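Side-chain contacts in scarecrow-like protein 3 (Arabidopsis thaliana, PDB 6KPB), which probably acts as a transcription factor in plant development and binds zinc finger proteins of the IDD family: residues A77-L82 with A103-I108; A98-A103 with E362-S367. All blocks are in the same frame, centred on the assembly; numbering follows the deposited sequence.

Contact 1. Residues A77-L82 with A103-I108; sequences AALEQL and ALANRI
Leu79 and Ile108 meet tip to tip, methyl against methyl, and with Ala105 they make a wholly apolar contact between helices 72-85 and 92-109, which run antiparallel. The two backbones are nearest at Leu79 and Ala105, whose CA atoms lie 7.4 Å apart, and a single leucine branch spans that gap. Leu79 CD1 reaches Ile108 CD1 at 3.4 Å, a tight fit for two methyl groups, and Leu79 CD1 also rests on Ala105 CB at 3.8 Å. One branch thus touches residues almost a full turn apart on the facing helix. The torsions explain the reach: the second torsion of Leu79 (179°) carries CD1 straight outward from its own helix. Ile108 answers with CG1 between its backbone N and carbonyl carbon (chi1 72°), and CD1, at the end of that branch, is what meets the leucine.

No hydrogen bond crosses between the two segments; bonds such as Ile108 N to Leu104 O at 3.2 Å hold the turns within each helix. At the margin, Glu80 OE1 forms a salt bridge with Lys117 NZ of the second subunit. Leu115 and Leu119 of that subunit pack on Ile108 and Ala105, while Val67 of helix 49-69 also touches Ile108, and the buried trio is therefore enclosed partly by the homodimer.

The arrangement is side-chain packing between two antiparallel helices, consecutive in the chain, in the helical part of the GRAS domain and within its predicted leucine-repeat region LRI.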
# COMPACT_ATOMS: atom_id res chain seq x y z
N ALA A 77 19.97 17.71 0.31
CA ALA A 77 19.62 19.05 -0.15
C ALA A 77 19.11 19.03 -1.58
O ALA A 77 18.16 19.74 -1.92
CB ALA A 77 20.83 19.98 -0.02
N ALA A 78 19.73 18.22 -2.44
CA ALA A 78 19.25 18.09 -3.81
C ALA A 78 17.87 17.44 -3.86
O ALA A 78 17.03 17.82 -4.67
CB ALA A 78 20.25 17.28 -4.64
N LEU A 79 17.63 16.46 -2.98
CA LEU A 79 16.32 15.81 -2.93
C LEU A 79 15.25 16.77 -2.42
O LEU A 79 14.10 16.71 -2.86
CB LEU A 79 16.38 14.55 -2.07
CG LEU A 79 17.18 13.37 -2.62
CD1 LEU A 79 17.17 12.21 -1.65
CD2 LEU A 79 16.64 12.95 -3.98
N GLU A 80 15.61 17.65 -1.48
CA GLU A 80 14.66 18.64 -0.98
C GLU A 80 14.17 19.54 -2.10
O GLU A 80 12.97 19.85 -2.18
CB GLU A 80 15.31 19.46 0.13
CG GLU A 80 14.46 20.61 0.65
CD GLU A 80 13.62 20.23 1.86
OE1 GLU A 80 12.42 20.56 1.88
OE2 GLU A 80 14.17 19.59 2.78
N GLN A 81 15.07 19.98 -2.98
CA GLN A 81 14.67 20.82 -4.10
C GLN A 81 13.77 20.06 -5.07
O GLN A 81 12.78 20.61 -5.56
CB GLN A 81 15.91 21.34 -4.83
CG GLN A 81 16.88 22.11 -3.96
CD GLN A 81 17.14 23.51 -4.47
OE1 GLN A 81 16.20 24.22 -4.85
NE2 GLN A 81 18.40 23.91 -4.50
N LEU A 82 14.10 18.80 -5.35
CA LEU A 82 13.30 18.01 -6.29
C LEU A 82 11.88 17.82 -5.79
O LEU A 82 10.93 17.82 -6.59
CB LEU A 82 13.97 16.66 -6.53
CG LEU A 82 15.20 16.63 -7.43
CD1 LEU A 82 16.05 15.41 -7.12
CD2 LEU A 82 14.78 16.64 -8.89
N ALA A 103 13.25 7.11 -6.96
CA ALA A 103 14.23 6.06 -7.22
C ALA A 103 15.57 6.39 -6.58
O ALA A 103 16.17 5.56 -5.88
CB ALA A 103 14.38 5.85 -8.72
N LEU A 104 16.07 7.61 -6.82
CA LEU A 104 17.35 8.01 -6.25
C LEU A 104 17.32 7.97 -4.72
O LEU A 104 18.27 7.51 -4.09
CB LEU A 104 17.73 9.41 -6.73
CG LEU A 104 18.25 9.54 -8.16
CD1 LEU A 104 18.53 11.00 -8.50
CD2 LEU A 104 19.50 8.70 -8.33
N ALA A 105 16.22 8.45 -4.13
CA ALA A 105 16.11 8.41 -2.67
C ALA A 105 16.06 6.98 -2.16
O ALA A 105 16.55 6.70 -1.06
CB ALA A 105 14.87 9.19 -2.23
N ASN A 106 15.48 6.06 -2.93
CA ASN A 106 15.48 4.66 -2.53
C ASN A 106 16.88 4.07 -2.56
O ASN A 106 17.24 3.25 -1.71
CB ASN A 106 14.54 3.86 -3.43
CG ASN A 106 13.44 3.15 -2.65
OD1 ASN A 106 12.42 3.75 -2.32
ND2 ASN A 106 13.65 1.87 -2.36
N ARG A 107 17.70 4.48 -3.54
CA ARG A 107 19.05 3.93 -3.66
C ARG A 107 19.91 4.33 -2.47
O ARG A 107 20.59 3.49 -1.87
CB ARG A 107 19.69 4.39 -4.97
CG ARG A 107 21.07 3.80 -5.20
CD ARG A 107 21.67 4.27 -6.51
NE ARG A 107 22.93 3.58 -6.78
CZ ARG A 107 23.03 2.42 -7.42
NH1 ARG A 107 21.94 1.81 -7.85
NH2 ARG A 107 24.22 1.87 -7.62
N ILE A 108 19.91 5.62 -2.11
CA ILE A 108 20.69 6.06 -0.96
C ILE A 108 20.13 5.51 0.33
O ILE A 108 20.86 5.41 1.33
CB ILE A 108 20.77 7.60 -0.90
CG1 ILE A 108 19.43 8.18 -0.48
CG2 ILE A 108 21.18 8.16 -2.23
CD1 ILE A 108 19.31 9.65 -0.79

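Contact 2. Residues A98-A103 with E362-S367; sequences AYFTEA and ERLLES
Helices 92-109 and 360-381 pass in roughly opposite senses, nearest at Phe100 and Leu364, with 8.6 Å between their CA atoms. This is helix packing in the GRAS domain, joining the predicted leucine-repeat region LRI to the predicted PFYRE region far along the chain. Phe100 is the one residue of its segment to touch the other helix. Phe100 CG lies beside the backbone N and anti to the carbonyl carbon (chi1 -77°), which sends the ring toward residues 362-367. Phe100 CD2 touches Leu364 CD1 at 3.5 Å, the methyl coming in obliquely to the ring. At the ring edge, in its plane, Ser367 OG stands 3.4 Å from Phe100 CE2, a van der Waals neighbour only. Leu60 and Ile401, from two further helices, also pack on Phe100. With an alanine in place of Phe100, Leu364 CD1 and Ser367 OG would lose the ring beside them and a gap would probably open between the helices. The serine hydroxyl finds its hydrogen bond within its own helix: Ser367 OG donates to Arg363 O at a short 2.5 Å, tilted 25° from the carbonyl plane, while Ser367 N reaches the same oxygen from the opposite face.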
# COMPACT_ATOMS: atom_id res chain seq x y z
N ALA A 98 9.59 13.08 -10.64
CA ALA A 98 9.03 12.48 -9.42
C ALA A 98 9.46 11.03 -9.27
O ALA A 98 9.83 10.60 -8.17
CB ALA A 98 7.51 12.58 -9.44
N TYR A 99 9.44 10.26 -10.36
CA TYR A 99 9.78 8.84 -10.26
C TYR A 99 11.28 8.61 -10.20
O TYR A 99 11.73 7.67 -9.54
CB TYR A 99 9.15 8.08 -11.43
CG TYR A 99 7.64 8.15 -11.41
CD1 TYR A 99 6.91 7.38 -10.52
CD2 TYR A 99 6.96 9.00 -12.26
CE1 TYR A 99 5.53 7.45 -10.48
CE2 TYR A 99 5.58 9.08 -12.23
CZ TYR A 99 4.87 8.30 -11.34
OH TYR A 99 3.50 8.38 -11.31
N PHE A 100 12.07 9.45 -10.87
CA PHE A 100 13.52 9.35 -10.72
C PHE A 100 13.98 9.86 -9.36
O PHE A 100 14.96 9.36 -8.81
CB PHE A 100 14.23 10.11 -11.84
CG PHE A 100 14.23 9.39 -13.16
CD1 PHE A 100 13.18 9.55 -14.05
CD2 PHE A 100 15.28 8.55 -13.50
CE1 PHE A 100 13.18 8.88 -15.26
CE2 PHE A 100 15.28 7.88 -14.71
CZ PHE A 100 14.23 8.05 -15.59
N THR A 101 13.29 10.86 -8.80
CA THR A 101 13.63 11.34 -7.47
C THR A 101 13.37 10.26 -6.42
O THR A 101 14.23 9.98 -5.58
CB THR A 101 12.84 12.61 -7.13
OG1 THR A 101 13.21 13.66 -8.04
CG2 THR A 101 13.12 13.05 -5.71
N GLU A 102 12.19 9.64 -6.46
CA GLU A 102 11.89 8.55 -5.54
C GLU A 102 12.88 7.41 -5.71
O GLU A 102 13.31 6.80 -4.73
CB GLU A 102 10.45 8.06 -5.74
CG GLU A 102 10.15 6.75 -5.05
CD GLU A 102 8.69 6.60 -4.66
OE1 GLU A 102 7.93 7.57 -4.84
OE2 GLU A 102 8.31 5.52 -4.16
N ALA A 103 13.25 7.11 -6.96
CA ALA A 103 14.23 6.06 -7.22
C ALA A 103 15.57 6.39 -6.58
O ALA A 103 16.17 5.56 -5.88
CB ALA A 103 14.38 5.85 -8.72
N GLU A 362 25.49 6.21 -16.09
CA GLU A 362 25.19 5.65 -17.40
C GLU A 362 23.71 5.34 -17.54
O GLU A 362 23.03 5.83 -18.45
CB GLU A 362 26.03 4.39 -17.63
CG GLU A 362 27.48 4.63 -17.97
CD GLU A 362 28.28 3.34 -18.02
OE1 GLU A 362 27.91 2.39 -17.29
OE2 GLU A 362 29.26 3.27 -18.78
N ARG A 363 23.19 4.51 -16.63
CA ARG A 363 21.79 4.10 -16.71
C ARG A 363 20.84 5.27 -16.51
O ARG A 363 19.77 5.31 -17.12
CB ARG A 363 21.51 3.00 -15.69
CG ARG A 363 22.50 1.85 -15.75
CD ARG A 363 21.98 0.62 -15.04
NE ARG A 363 21.73 0.86 -13.62
CZ ARG A 363 22.67 0.85 -12.68
NH1 ARG A 363 23.94 0.61 -13.01
NH2 ARG A 363 22.36 1.08 -11.42
N LEU A 364 21.23 6.25 -15.68
CA LEU A 364 20.37 7.41 -15.48
C LEU A 364 20.25 8.25 -16.74
O LEU A 364 19.16 8.71 -17.08
CB LEU A 364 20.90 8.26 -14.33
CG LEU A 364 20.16 9.57 -14.09
CD1 LEU A 364 18.69 9.31 -13.80
CD2 LEU A 364 20.79 10.36 -12.96
N LEU A 365 21.36 8.44 -17.46
CA LEU A 365 21.33 9.27 -18.66
C LEU A 365 20.44 8.65 -19.73
O LEU A 365 19.58 9.33 -20.30
CB LEU A 365 22.75 9.47 -19.20
CG LEU A 365 23.59 10.52 -18.47
CD1 LEU A 365 24.97 10.64 -19.10
CD2 LEU A 365 22.88 11.86 -18.47
N GLU A 366 20.62 7.36 -20.02
CA GLU A 366 19.85 6.72 -21.08
C GLU A 366 18.39 6.56 -20.68
O GLU A 366 17.49 6.86 -21.47
CB GLU A 366 20.47 5.37 -21.44
CG GLU A 366 21.61 5.47 -22.43
CD GLU A 366 21.19 6.16 -23.72
OE1 GLU A 366 20.31 5.62 -24.42
OE2 GLU A 366 21.74 7.24 -24.03
N SER A 367 18.13 6.10 -19.45
CA SER A 367 16.75 5.89 -19.03
C SER A 367 15.96 7.19 -19.00
O SER A 367 14.75 7.19 -19.23
CB SER A 367 16.71 5.21 -17.66
OG SER A 367 17.37 6.00 -16.68

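Both contacts are buried and both draw on helix 92-109, sharing Ala103, with centres about 11 Å apart. Contact 1 joins this helix to its neighbour in sequence and contact 2 to a helix some 260 residues later. Thr101 ties them together, its CG2 3.9 Å from Leu79 CD2. Contact 1 is purely aliphatic; contact 2 lies nearer the chain's centre and includes a serine hydroxyl beside an aromatic ring. Both reach the second subunit, but in contact 1 the touching residues themselves pack on it. Toward helix 387-406, Arg107 and Arg363 gather near Glu408, which forms a salt bridge with Arg363 and a long, weak ion pair with Arg107.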